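Local coordinates for sensor protein kinase WalK (Staphylococcus aureus, PDB 4YWZ) that serves as the essential sensor histidine kinase of the WalKR two-component system, its extracellular Cache-type receptor domain probably sensing signals outside the cell, at residues Asp13-Lys16 with Lys17-Gln21; Ala23-Leu26 with Glu27-Ile30; Glu31-Tyr34 with Asp35-Ser39; Asn88-Ser91 with Val92-Ala95. The protein carries 1 engineered substitution. One frame throughout, in Å; residues are numbered along the deposited sequence.

Interactions 1, 2 and 3 follow one another along the long helix 7-37, and interaction 4 caps the short helix 90-98. The centres of interactions 1 and 2 are 14 Å apart, those of 2 and 3 are 12 Å apart, and those of 1 and 3 are 27 Å apart. Interaction 4 touches none of them; its nearest atoms are about 10 Å from those of interaction 2. The sheet lies between: interactions 2 and 4 both pack on strands 114-126 and 129-138, from opposite faces, in the strand order 2-1-5-4-3 of Cache and PAS-like domains. Interaction 1 also takes part in the subunit interface, which Gln25 of interaction 2 touches, whereas interaction 3 ends the helix at the surface.

Interaction 1 (Asp13-Lys16 with Lys17-Gln21); sequences DNFK and KNITQ
On the long N-terminal helix 7-37 of this Cache domain, Phe15 and Ile19 lie one turn apart, side by side and pointing the same way, with Phe15 CE1 3.9 Å from Ile19 CG1. A chi1 of 180° lays the ring alongside Ile19. Both side chains touch Ser138 on strand 129-138, and Trp118 and Met56 add to the cover of Ile19. Four helical bonds knit the segments together, among them Thr20 N to Lys16 O at 2.9 Å. Thr20 OG1 turns back to donate to Lys17 O over 2.8 Å, and that carbonyl also takes Gln21 N. A water donates to Phe15 O (3.1 Å) and accepts from Asn18 ND2 (3.0 Å), sitting above one face of the Phe15 ring, toward its rim. The other end of the Asn18 amide, OD1, accepts from Asn14 ND2 of the second subunit, and Asn14 ND2 in turn donates to Gln21 OE1 and Asn18 OD1 of the second subunit. Bonds at both ends of the Asn18 amide probably fix its rotation; the helix turns Phe15 and Ile19 to the sheet and amides to the second subunit.

Interaction 2 (Ala23-Leu26 with Glu27-Ile30); sequences AKQL and EISI
Lys24 and Glu27, three residues apart on helix 7-37, run side by side in the same direction and form a salt bridge, Lys24 NZ to Glu27 OE1 at 3.0 Å. The ammonium comes from above the carboxylate, 49° out of its plane. Lys24 reaches it by a turn about its CB-CG bond (chi2 48°), which also lays its methylenes against Ile28, with Lys24 CE 4.0 Å from Ile28 CD1. The other oxygen, Glu27 OE2, accepts from the backbone N of Lys125, so each end of this buried carboxylate has a donor.

Among the apolar contacts, Leu26 CD1 meets Ile30 CD1 at 4.0 Å, the two chains crossing at a slant. Both lean on Ile134, and Leu26 also touches Leu49 and Tyr53 of helix 46-54. Separately, the Gln25 amide makes a van der Waals contact with a methyl, NE2 4.0 Å from Ile28 CG2, these chains likewise slanting across each other.

The remaining polar links follow the helix. Ser29 N donates to Gln25 O at 2.9 Å, and Ser29 OG lies 2.8 Å from the same oxygen. Gln25 NE2 gives a hydrogen to a water 3.0 Å away that also sits beside Ser29 OG.

Ala23, Leu26, Glu27 and Ile30 face strands 114-126 and 129-138, Lys24 and Ile28 lie on the outer side, and Gln25 lies by Tyr53 and by Leu7 of the second subunit, consistent with the long N-terminal helix that packs on the sheet in Cache domains.

Interaction 3 (Glu31-Tyr34 with Asp35-Ser39); sequences EKVY and DEKGS
Glu31 and Asp35 sit one turn apart near the end of helix 7-37, their carboxylate planes turned 60° against each other and Glu31 OE2 4.5 Å from Asp35 OD2. A water lies between them, 2.8 Å from Glu31 OE2 and 3.1 Å from Asp35 OD1; it can donate to either, but other acceptors compete for its protons. With Glu27 OE2 also near Glu31 OE1, this patch of negative charge may raise the proton affinity of Glu31 and Asp35 somewhat.

The carbonyls of Glu31 to Tyr34 each have a backbone donor. Glu31 O receives Asp35 N, Lys32 O receives Glu36 N, and Val33 O receives Lys37 N at 2.9 Å together with a weak bond from Glu36 N. Tyr34 O accepts from Gly38 N, also at 2.9 Å. At Gly38 the chain leaves the helical conformation with a positive phi of 82°, and this glycine then serves as N-cap of helix 39-42.

Side chains follow the turn as well. Val33 CG1 runs alongside Lys37 CD at 4.1 Å, while Lys37 NZ goes on to a salt bridge with Asp45. The Tyr34 ring meets Ser39, its CE2 3.8 Å from Ser39 CA.

Val33 and Tyr34 reach across to Ala42 of helix 39-42, and Tyr34 and Asp35 both rest against Val126 of strand 114-126.

Interaction 4 (Asn88-Ser91 with Val92-Ala95); sequences NDSS and VQKA
Asp89 caps the start of helix 90-98 by setting OD1 at the amides of Ser91 and Val92, and Val92 N donates to it over 3.0 Å. With CG trans to N (chi1 -179°), the carboxylate turns in to the amides. Val92 N arrives from above the carboxylate plane, 41° out of it. Ser91 OG gives its proton to the same oxygen at 2.6 Å, on the syn side and close to the plane, and Ser91 N adds a weak bond. Two firm donors and a weak one thus hold OD1, which, with the helix start beside it, should favour the charged form of the acid. Over the cap, Val92 lies at about a right angle to Asp89, its CG2 3.6 Å from Asp89 CG. The backbone oxygen of Asp89 meanwhile accepts Gln93 N at 3.0 Å.

This is a classic N-cap, placed on the sheet face turned away from helix 7-37: Asp89 and Val92 both rest on Tyr135, and Val92 and Ala95 on Asn133 and Asn121.

At Ser90 the backbone O takes Lys94 N at 2.9 Å. Gln93 reaches alongside Ser90, its OE1 3.3 Å from Ser90 CA, while its NE2 is bonded to Gln69 OE1.

Ser91 comes next, and its OG has a second partner in Asn121 ND2. Its backbone O accepts Ala95 N at 3.1 Å and also Asn102 ND2, tying the first turn of the helix to strand 102-109.

Interaction 1 (Asp13-Lys16 with Lys17-Gln21)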
ATOM      1  N   ASP A  13      -4.166  -7.790  -6.175  1.00 23.00           N
ATOM      2  CA  ASP A  13      -5.560  -7.320  -6.079  1.00 26.00           C
ATOM      3  C   ASP A  13      -5.728  -6.253  -5.046  1.00 23.27           C
ATOM      4  O   ASP A  13      -6.425  -5.333  -5.268  1.00 25.08           O
ATOM      5  CB  ASP A  13      -6.518  -8.455  -5.733  1.00 27.54           C
ATOM      6  CG  ASP A  13      -6.765  -9.440  -6.877  1.00 35.62           C
ATOM      7  OD1 ASP A  13      -6.434  -9.209  -8.047  1.00 36.88           O
ATOM      8  OD2 ASP A  13      -7.283 -10.484  -6.549  1.00 38.18           O
ATOM      9  N   ASN A  14      -5.041  -6.329  -3.889  1.00 22.27           N
ATOM     10  CA  ASN A  14      -5.178  -5.331  -2.886  1.00 20.04           C
ATOM     11  C   ASN A  14      -4.586  -3.984  -3.394  1.00 19.05           C
ATOM     12  O   ASN A  14      -5.158  -2.867  -3.197  1.00 18.81           O
ATOM     13  CB  ASN A  14      -4.386  -5.666  -1.584  1.00 23.27           C
ATOM     14  CG  ASN A  14      -4.831  -6.871  -0.869  1.00 27.55           C
ATOM     15  OD1 ASN A  14      -5.956  -7.308  -0.990  1.00 30.66           O
ATOM     16  ND2 ASN A  14      -3.892  -7.439  -0.040  1.00 28.29           N
ATOM     17  N   PHE A  15      -3.414  -4.072  -4.075  1.00 18.66           N
ATOM     18  CA  PHE A  15      -2.780  -2.862  -4.628  1.00 18.34           C
ATOM     19  C   PHE A  15      -3.757  -2.144  -5.609  1.00 16.88           C
ATOM     20  O   PHE A  15      -3.925  -0.933  -5.500  1.00 18.85           O
ATOM     21  CB  PHE A  15      -1.524  -3.255  -5.382  1.00 18.22           C
ATOM     22  CG  PHE A  15      -0.787  -2.097  -5.994  1.00 17.85           C
ATOM     23  CD1 PHE A  15      -1.123  -1.662  -7.249  1.00 20.25           C
ATOM     24  CD2 PHE A  15       0.284  -1.491  -5.355  1.00 17.72           C
ATOM     25  CE1 PHE A  15      -0.461  -0.578  -7.855  1.00 20.01           C
ATOM     26  CE2 PHE A  15       0.942  -0.451  -5.930  1.00 20.76           C
ATOM     27  CZ  PHE A  15       0.550   0.023  -7.182  1.00 21.08           C
ATOM     28  N   LYS A  16      -4.349  -2.912  -6.520  1.00 20.25           N
ATOM     29  CA  LYS A  16      -5.274  -2.373  -7.586  1.00 19.80           C
ATOM     30  C   LYS A  16      -6.516  -1.800  -6.926  1.00 21.55           C
ATOM     31  O   LYS A  16      -6.940  -0.677  -7.225  1.00 21.59           O
ATOM     32  CB  LYS A  16      -5.618  -3.431  -8.584  1.00 19.51           C
ATOM     33  CG  LYS A  16      -4.432  -3.844  -9.443  1.00 20.69           C
ATOM     34  CD  LYS A  16      -4.837  -5.009 -10.305  1.00 21.94           C
ATOM     35  CE  LYS A  16      -3.688  -5.475 -11.101  1.00 27.72           C
ATOM     36  NZ  LYS A  16      -4.038  -6.588 -12.025  1.00 28.39           N
ATOM     37  N   LYS A  17      -7.024  -2.515  -5.910  1.00 21.74           N
ATOM     38  CA  LYS A  17      -8.278  -2.057  -5.223  1.00 22.11           C
ATOM     39  C   LYS A  17      -8.056  -0.765  -4.570  1.00 21.71           C
ATOM     40  O   LYS A  17      -8.838   0.199  -4.665  1.00 25.35           O
ATOM     41  CB  LYS A  17      -8.775  -3.074  -4.245  1.00 25.37           C
ATOM     42  CG  LYS A  17     -10.109  -2.701  -3.594  1.00 35.40           C
ATOM     43  CD  LYS A  17     -10.430  -3.767  -2.521  1.00 38.24           C
ATOM     44  CE  LYS A  17     -11.697  -3.368  -1.812  1.00 48.89           C
ATOM     45  NZ  LYS A  17     -11.992  -4.360  -0.747  1.00 50.98           N
ATOM     46  N   ASN A  18      -6.923  -0.610  -3.903  1.00 22.21           N
ATOM     47  CA  ASN A  18      -6.510   0.614  -3.343  1.00 21.90           C
ATOM     48  C   ASN A  18      -6.409   1.872  -4.284  1.00 21.36           C
ATOM     49  O   ASN A  18      -6.929   2.980  -4.013  1.00 23.86           O
ATOM     50  CB  ASN A  18      -5.225   0.306  -2.663  1.00 29.97           C
ATOM     51  CG  ASN A  18      -4.906   1.243  -1.544  1.00 27.24           C
ATOM     52  OD1 ASN A  18      -5.651   1.333  -0.514  1.00 22.94           O
ATOM     53  ND2 ASN A  18      -3.856   2.003  -1.737  1.00 26.84           N
ATOM     54  N   ILE A  19      -5.720   1.701  -5.398  1.00 20.69           N
ATOM     55  CA  ILE A  19      -5.608   2.708  -6.436  1.00 19.40           C
ATOM     56  C   ILE A  19      -7.059   3.052  -6.903  1.00 19.32           C
ATOM     57  O   ILE A  19      -7.350   4.221  -7.104  1.00 19.59           O
ATOM     58  CB  ILE A  19      -4.786   2.225  -7.609  1.00 20.29           C
ATOM     59  CG1 ILE A  19      -3.284   2.013  -7.268  1.00 22.98           C
ATOM     60  CG2 ILE A  19      -4.900   3.169  -8.787  1.00 21.27           C
ATOM     61  CD1 ILE A  19      -2.613   3.159  -6.612  1.00 27.13           C
ATOM     62  N   THR A  20      -7.839   2.042  -7.214  1.00 18.77           N
ATOM     63  CA  THR A  20      -9.193   2.300  -7.755  1.00 19.91           C
ATOM     64  C   THR A  20     -10.110   3.079  -6.786  1.00 21.09           C
ATOM     65  O   THR A  20     -10.892   3.945  -7.210  1.00 21.52           O
ATOM     66  CB  THR A  20      -9.926   1.051  -8.218  1.00 23.79           C
ATOM     67  OG1 THR A  20     -10.212   0.209  -7.126  1.00 30.66           O
ATOM     68  CG2 THR A  20      -9.102   0.224  -9.152  1.00 24.34           C
ATOM     69  N   GLN A  21     -10.022   2.772  -5.479  1.00 21.74           N
ATOM     70  CA  GLN A  21     -10.846   3.488  -4.500  1.00 22.71           C
ATOM     71  C   GLN A  21     -10.333   4.945  -4.408  1.00 22.52           C
ATOM     72  O   GLN A  21     -11.135   5.882  -4.306  1.00 23.32           O
ATOM     73  CB  GLN A  21     -10.821   2.736  -3.173  1.00 22.35           C
ATOM     74  CG  GLN A  21     -11.563   1.450  -3.200  1.00 26.49           C
ATOM     75  CD  GLN A  21     -11.423   0.637  -1.921  1.00 31.30           C
ATOM     76  OE1 GLN A  21     -10.400   0.688  -1.313  1.00 34.20           O
ATOM     77  NE2 GLN A  21     -12.441  -0.128  -1.558  1.00 35.88           N
TER
HETATM   78  O   HOH W   1      -2.039   0.770  -3.741  1.00 26.03           O

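Interaction 2 (Ala23-Leu26 with Glu27-Ile30)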
ATOM      1  N   ALA A  23      -8.845   6.611  -6.866  1.00 20.19           N
ATOM      2  CA  ALA A  23      -9.117   7.267  -8.127  1.00 19.29           C
ATOM      3  C   ALA A  23     -10.629   7.662  -8.178  1.00 18.87           C
ATOM      4  O   ALA A  23     -10.959   8.651  -8.754  1.00 19.79           O
ATOM      5  CB  ALA A  23      -8.816   6.334  -9.268  1.00 18.73           C
ATOM      6  N   LYS A  24     -11.474   6.836  -7.617  1.00 18.35           N
ATOM      7  CA  LYS A  24     -12.938   7.103  -7.616  1.00 19.68           C
ATOM      8  C   LYS A  24     -13.188   8.384  -6.853  1.00 19.40           C
ATOM      9  O   LYS A  24     -13.978   9.211  -7.239  1.00 19.44           O
ATOM     10  CB  LYS A  24     -13.732   5.969  -7.033  1.00 22.61           C
ATOM     11  CG  LYS A  24     -15.262   6.241  -7.081  1.00 25.71           C
ATOM     12  CD  LYS A  24     -15.803   6.728  -8.421  1.00 30.15           C
ATOM     13  CE  LYS A  24     -17.353   6.673  -8.444  1.00 37.91           C
ATOM     14  NZ  LYS A  24     -17.752   6.989  -9.842  1.00 38.59           N
ATOM     15  N   GLN A  25     -12.545   8.568  -5.722  1.00 18.07           N
ATOM     16  CA  GLN A  25     -12.762   9.769  -4.996  1.00 20.55           C
ATOM     17  C   GLN A  25     -12.218  10.996  -5.704  1.00 21.06           C
ATOM     18  O   GLN A  25     -12.818  12.065  -5.649  1.00 20.93           O
ATOM     19  CB  GLN A  25     -12.180   9.582  -3.520  1.00 22.41           C
ATOM     20  CG  GLN A  25     -12.724  10.657  -2.614  1.00 24.71           C
ATOM     21  CD  GLN A  25     -14.169  10.472  -2.328  1.00 29.34           C
ATOM     22  OE1 GLN A  25     -14.618   9.346  -2.124  1.00 36.01           O
ATOM     23  NE2 GLN A  25     -14.929  11.525  -2.520  1.00 34.62           N
ATOM     24  N   LEU A  26     -11.088  10.905  -6.429  1.00 18.94           N
ATOM     25  CA  LEU A  26     -10.647  11.984  -7.242  1.00 18.59           C
ATOM     26  C   LEU A  26     -11.701  12.331  -8.331  1.00 18.26           C
ATOM     27  O   LEU A  26     -11.947  13.518  -8.599  1.00 18.70           O
ATOM     28  CB  LEU A  26      -9.320  11.625  -7.911  1.00 19.14           C
ATOM     29  CG  LEU A  26      -8.679  12.586  -8.903  1.00 18.23           C
ATOM     30  CD1 LEU A  26      -8.563  13.952  -8.355  1.00 19.78           C
ATOM     31  CD2 LEU A  26      -7.310  12.058  -9.416  1.00 21.58           C
ATOM     32  N   GLU A  27     -12.235  11.283  -8.922  1.00 18.22           N
ATOM     33  CA  GLU A  27     -13.226  11.486 -10.022  1.00 17.34           C
ATOM     34  C   GLU A  27     -14.450  12.239  -9.477  1.00 18.94           C
ATOM     35  O   GLU A  27     -14.925  13.245 -10.083  1.00 20.07           O
ATOM     36  CB  GLU A  27     -13.631  10.170 -10.607  1.00 19.99           C
ATOM     37  CG  GLU A  27     -14.635  10.266 -11.773  1.00 23.16           C
ATOM     38  CD  GLU A  27     -16.102  10.218 -11.467  1.00 32.76           C
ATOM     39  OE1 GLU A  27     -16.462   9.699 -10.380  1.00 32.35           O
ATOM     40  OE2 GLU A  27     -16.926  10.790 -12.349  1.00 29.17           O
ATOM     41  N   ILE A  28     -14.899  11.812  -8.300  1.00 19.17           N
ATOM     42  CA  ILE A  28     -16.063  12.459  -7.624  1.00 21.39           C
ATOM     43  C   ILE A  28     -15.742  13.889  -7.276  1.00 20.76           C
ATOM     44  O   ILE A  28     -16.544  14.851  -7.469  1.00 23.13           O
ATOM     45  CB  ILE A  28     -16.493  11.662  -6.357  1.00 24.40           C
ATOM     46  CG1 ILE A  28     -17.117  10.325  -6.732  1.00 26.34           C
ATOM     47  CG2 ILE A  28     -17.399  12.561  -5.472  1.00 29.90           C
ATOM     48  CD1 ILE A  28     -17.270   9.373  -5.555  1.00 35.06           C
ATOM     49  N   SER A  29     -14.526  14.147  -6.796  1.00 22.45           N
ATOM     50  CA  SER A  29     -14.086  15.485  -6.519  1.00 21.17           C
ATOM     51  C   SER A  29     -14.089  16.438  -7.709  1.00 21.99           C
ATOM     52  O   SER A  29     -14.511  17.583  -7.573  1.00 23.12           O
ATOM     53  CB  SER A  29     -12.647  15.532  -5.811  1.00 22.87           C
ATOM     54  OG  SER A  29     -12.699  14.648  -4.651  1.00 25.45           O
ATOM     55  N   ILE A  30     -13.586  15.990  -8.865  1.00 19.92           N
ATOM     56  CA  ILE A  30     -13.541  16.737 -10.033  1.00 20.25           C
ATOM     57  C   ILE A  30     -14.997  17.001 -10.517  1.00 18.69           C
ATOM     58  O   ILE A  30     -15.328  18.155 -10.890  1.00 20.88           O
ATOM     59  CB  ILE A  30     -12.675  16.027 -11.151  1.00 20.81           C
ATOM     60  CG1 ILE A  30     -11.203  16.062 -10.742  1.00 20.47           C
ATOM     61  CG2 ILE A  30     -12.871  16.745 -12.474  1.00 19.84           C
ATOM     62  CD1 ILE A  30     -10.346  15.248 -11.721  1.00 20.96           C
TER
HETATM   63  O   HOH W   2     -14.556  14.418  -3.111  1.00 46.07           O

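Interaction 3 (Glu31-Tyr34 with Asp35-Ser39)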
ATOM      1  N   GLU A  31     -15.806  15.982 -10.421  1.00 20.65           N
ATOM      2  CA  GLU A  31     -17.206  16.124 -10.878  1.00 21.36           C
ATOM      3  C   GLU A  31     -17.888  17.230 -10.063  1.00 22.25           C
ATOM      4  O   GLU A  31     -18.570  18.115 -10.617  1.00 21.42           O
ATOM      5  CB  GLU A  31     -17.912  14.806 -10.728  1.00 23.42           C
ATOM      6  CG  GLU A  31     -19.428  14.848 -10.879  1.00 27.38           C
ATOM      7  CD  GLU A  31     -20.063  13.488 -10.789  1.00 32.75           C
ATOM      8  OE1 GLU A  31     -19.341  12.525 -10.444  1.00 42.34           O
ATOM      9  OE2 GLU A  31     -21.272  13.344 -11.181  1.00 32.87           O
ATOM     10  N   LYS A  32     -17.632  17.267  -8.775  1.00 23.20           N
ATOM     11  CA  LYS A  32     -18.292  18.247  -7.860  1.00 27.30           C
ATOM     12  C   LYS A  32     -17.864  19.644  -8.204  1.00 27.83           C
ATOM     13  O   LYS A  32     -18.696  20.557  -8.164  1.00 28.63           O
ATOM     14  CB  LYS A  32     -17.985  17.881  -6.393  1.00 28.80           C
ATOM     15  CG  LYS A  32     -18.729  16.620  -6.052  1.00 38.23           C
ATOM     16  CD  LYS A  32     -18.945  16.358  -4.565  1.00 50.59           C
ATOM     17  CE  LYS A  32     -19.838  15.123  -4.408  1.00 50.99           C
ATOM     18  NZ  LYS A  32     -19.689  14.504  -3.064  1.00 61.45           N
ATOM     19  N   VAL A  33     -16.597  19.847  -8.566  1.00 24.30           N
ATOM     20  CA  VAL A  33     -16.153  21.153  -8.954  1.00 26.60           C
ATOM     21  C   VAL A  33     -16.867  21.670 -10.215  1.00 30.54           C
ATOM     22  O   VAL A  33     -17.275  22.839 -10.289  1.00 28.96           O
ATOM     23  CB  VAL A  33     -14.628  21.248  -9.155  1.00 30.09           C
ATOM     24  CG1 VAL A  33     -14.263  22.680  -9.348  1.00 35.45           C
ATOM     25  CG2 VAL A  33     -13.949  20.812  -7.895  1.00 31.49           C
ATOM     26  N   TYR A  34     -17.078  20.776 -11.189  1.00 25.68           N
ATOM     27  CA  TYR A  34     -17.908  21.146 -12.369  1.00 24.02           C
ATOM     28  C   TYR A  34     -19.371  21.498 -12.009  1.00 24.29           C
ATOM     29  O   TYR A  34     -19.888  22.506 -12.490  1.00 26.01           O
ATOM     30  CB  TYR A  34     -17.905  19.991 -13.353  1.00 23.90           C
ATOM     31  CG  TYR A  34     -16.684  20.016 -14.256  1.00 25.74           C
ATOM     32  CD1 TYR A  34     -15.452  19.641 -13.769  1.00 26.31           C
ATOM     33  CD2 TYR A  34     -16.759  20.402 -15.531  1.00 26.07           C
ATOM     34  CE1 TYR A  34     -14.293  19.695 -14.571  1.00 30.50           C
ATOM     35  CE2 TYR A  34     -15.628  20.449 -16.371  1.00 29.49           C
ATOM     36  CZ  TYR A  34     -14.401  20.087 -15.879  1.00 28.92           C
ATOM     37  OH  TYR A  34     -13.311  20.130 -16.754  1.00 37.63           O
ATOM     38  N   ASP A  35     -19.976  20.698 -11.150  1.00 26.03           N
ATOM     39  CA  ASP A  35     -21.394  20.891 -10.715  1.00 27.81           C
ATOM     40  C   ASP A  35     -21.490  22.237  -9.999  1.00 33.38           C
ATOM     41  O   ASP A  35     -22.480  22.947 -10.112  1.00 31.99           O
ATOM     42  CB  ASP A  35     -21.835  19.841  -9.765  1.00 28.80           C
ATOM     43  CG  ASP A  35     -22.043  18.474 -10.394  1.00 31.14           C
ATOM     44  OD1 ASP A  35     -22.362  18.408 -11.578  1.00 34.57           O
ATOM     45  OD2 ASP A  35     -21.972  17.505  -9.612  1.00 42.23           O
ATOM     46  N   GLU A  36     -20.414  22.647  -9.329  1.00 30.40           N
ATOM     47  CA  GLU A  36     -20.511  23.849  -8.510  1.00 34.93           C
ATOM     48  C   GLU A  36     -20.141  25.086  -9.248  1.00 31.96           C
ATOM     49  O   GLU A  36     -20.797  26.128  -9.040  1.00 32.16           O
ATOM     50  CB  GLU A  36     -19.693  23.710  -7.252  1.00 38.93           C
ATOM     51  CG  GLU A  36     -20.314  22.699  -6.284  1.00 49.98           C
ATOM     52  CD  GLU A  36     -19.507  22.504  -4.996  1.00 61.80           C
ATOM     53  OE1 GLU A  36     -18.606  23.346  -4.709  1.00 65.11           O
ATOM     54  OE2 GLU A  36     -19.783  21.500  -4.287  1.00 62.29           O
ATOM     55  N   LYS A  37     -19.100  25.038 -10.088  1.00 26.46           N
ATOM     56  CA  LYS A  37     -18.491  26.208 -10.716  1.00 29.20           C
ATOM     57  C   LYS A  37     -18.723  26.381 -12.195  1.00 29.92           C
ATOM     58  O   LYS A  37     -18.418  27.467 -12.749  1.00 30.18           O
ATOM     59  CB  LYS A  37     -16.973  26.164 -10.503  1.00 29.16           C
ATOM     60  CG  LYS A  37     -16.579  26.154  -8.994  1.00 29.12           C
ATOM     61  CD  LYS A  37     -15.157  26.639  -8.793  1.00 33.07           C
ATOM     62  CE  LYS A  37     -14.813  26.667  -7.301  1.00 36.90           C
ATOM     63  NZ  LYS A  37     -13.392  27.088  -7.174  1.00 35.97           N
ATOM     64  N   GLY A  38     -19.173  25.279 -12.857  1.00 27.02           N
ATOM     65  CA  GLY A  38     -19.259  25.248 -14.294  1.00 25.40           C
ATOM     66  C   GLY A  38     -17.921  24.919 -14.915  1.00 26.65           C
ATOM     67  O   GLY A  38     -16.909  24.860 -14.206  1.00 27.47           O
ATOM     68  N   SER A  39     -17.945  24.612 -16.221  1.00 24.71           N
ATOM     69  CA  SER A  39     -16.755  24.016 -16.887  1.00 26.55           C
ATOM     70  C   SER A  39     -15.555  24.967 -16.925  1.00 28.45           C
ATOM     71  O   SER A  39     -14.404  24.528 -16.658  1.00 31.50           O
ATOM     72  CB  SER A  39     -17.072  23.505 -18.299  1.00 26.81           C
ATOM     73  OG  SER A  39     -17.496  24.577 -19.122  1.00 28.29           O
TER
HETATM   74  O   HOH W   3     -22.898  15.426 -12.064  1.00 26.41           O

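Interaction 4 (Asn88-Ser91 with Val92-Ala95)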
ATOM      1  N   ASN A  88      -3.101  10.289 -27.793  1.00 20.86           N
ATOM      2  CA  ASN A  88      -2.835   9.202 -28.735  1.00 21.35           C
ATOM      3  C   ASN A  88      -2.688   7.808 -28.064  1.00 20.59           C
ATOM      4  O   ASN A  88      -1.722   7.062 -28.259  1.00 20.74           O
ATOM      5  CB  ASN A  88      -1.617   9.568 -29.576  1.00 20.94           C
ATOM      6  CG  ASN A  88      -1.983  10.586 -30.685  1.00 21.02           C
ATOM      7  OD1 ASN A  88      -3.156  10.788 -30.997  1.00 26.83           O
ATOM      8  ND2 ASN A  88      -1.025  11.308 -31.122  1.00 26.52           N
ATOM      9  N   ASP A  89      -3.701   7.531 -27.243  1.00 19.74           N
ATOM     10  CA  ASP A  89      -3.699   6.369 -26.338  1.00 19.61           C
ATOM     11  C   ASP A  89      -5.032   5.661 -26.494  1.00 18.30           C
ATOM     12  O   ASP A  89      -6.098   6.223 -26.211  1.00 18.17           O
ATOM     13  CB  ASP A  89      -3.411   6.824 -24.942  1.00 21.07           C
ATOM     14  CG  ASP A  89      -3.365   5.723 -23.939  1.00 23.32           C
ATOM     15  OD1 ASP A  89      -4.286   4.873 -23.863  1.00 21.07           O
ATOM     16  OD2 ASP A  89      -2.344   5.706 -23.157  1.00 25.50           O
ATOM     17  N   SER A  90      -4.955   4.403 -26.956  1.00 18.67           N
ATOM     18  CA  SER A  90      -6.161   3.632 -27.213  1.00 19.00           C
ATOM     19  C   SER A  90      -6.984   3.285 -25.945  1.00 18.56           C
ATOM     20  O   SER A  90      -8.195   3.180 -26.001  1.00 18.80           O
ATOM     21  CB  SER A  90      -5.763   2.241 -27.819  1.00 23.23           C
ATOM     22  OG  SER A  90      -5.456   2.573 -29.145  1.00 34.28           O
ATOM     23  N   SER A  91      -6.275   3.128 -24.834  1.00 18.12           N
ATOM     24  CA  SER A  91      -6.983   2.796 -23.582  1.00 18.64           C
ATOM     25  C   SER A  91      -7.758   4.000 -23.086  1.00 18.89           C
ATOM     26  O   SER A  91      -8.890   3.913 -22.614  1.00 18.19           O
ATOM     27  CB  SER A  91      -6.016   2.263 -22.491  1.00 17.40           C
ATOM     28  OG  SER A  91      -5.128   3.244 -21.966  1.00 17.56           O
ATOM     29  N   VAL A  92      -7.195   5.174 -23.291  1.00 17.51           N
ATOM     30  CA  VAL A  92      -7.871   6.448 -22.939  1.00 17.61           C
ATOM     31  C   VAL A  92      -9.118   6.606 -23.838  1.00 17.67           C
ATOM     32  O   VAL A  92     -10.207   6.951 -23.375  1.00 18.14           O
ATOM     33  CB  VAL A  92      -6.957   7.656 -23.074  1.00 17.32           C
ATOM     34  CG1 VAL A  92      -7.664   9.024 -23.005  1.00 17.03           C
ATOM     35  CG2 VAL A  92      -5.839   7.588 -22.029  1.00 19.39           C
ATOM     36  N   GLN A  93      -8.937   6.383 -25.145  1.00 18.91           N
ATOM     37  CA  GLN A  93     -10.059   6.446 -26.127  1.00 20.19           C
ATOM     38  C   GLN A  93     -11.182   5.513 -25.704  1.00 19.98           C
ATOM     39  O   GLN A  93     -12.364   5.925 -25.808  1.00 20.01           O
ATOM     40  CB  GLN A  93      -9.562   6.119 -27.539  1.00 22.53           C
ATOM     41  CG  GLN A  93      -8.582   7.119 -28.125  1.00 30.32           C
ATOM     42  CD  GLN A  93      -7.698   6.724 -29.379  1.00 33.94           C
ATOM     43  OE1 GLN A  93      -7.371   5.592 -29.620  1.00 33.98           O
ATOM     44  NE2 GLN A  93      -7.242   7.726 -30.071  1.00 41.37           N
ATOM     45  N   LYS A  94     -10.820   4.290 -25.273  1.00 18.19           N
ATOM     46  CA  LYS A  94     -11.786   3.304 -24.850  1.00 19.51           C
ATOM     47  C   LYS A  94     -12.614   3.865 -23.650  1.00 19.85           C
ATOM     48  O   LYS A  94     -13.835   3.840 -23.597  1.00 21.08           O
ATOM     49  CB  LYS A  94     -11.239   1.946 -24.650  1.00 21.73           C
ATOM     50  CG  LYS A  94     -12.218   0.919 -24.226  1.00 25.09           C
ATOM     51  CD  LYS A  94     -11.543  -0.445 -24.071  1.00 28.69           C
ATOM     52  CE  LYS A  94     -12.576  -1.502 -23.866  1.00 40.62           C
ATOM     53  NZ  LYS A  94     -12.071  -2.716 -23.193  1.00 48.62           N
ATOM     54  N   ALA A  95     -11.936   4.382 -22.642  1.00 18.75           N
ATOM     55  CA  ALA A  95     -12.671   4.963 -21.481  1.00 18.91           C
ATOM     56  C   ALA A  95     -13.566   6.112 -21.842  1.00 19.11           C
ATOM     57  O   ALA A  95     -14.685   6.226 -21.357  1.00 19.70           O
ATOM     58  CB  ALA A  95     -11.635   5.431 -20.453  1.00 18.82           C
TER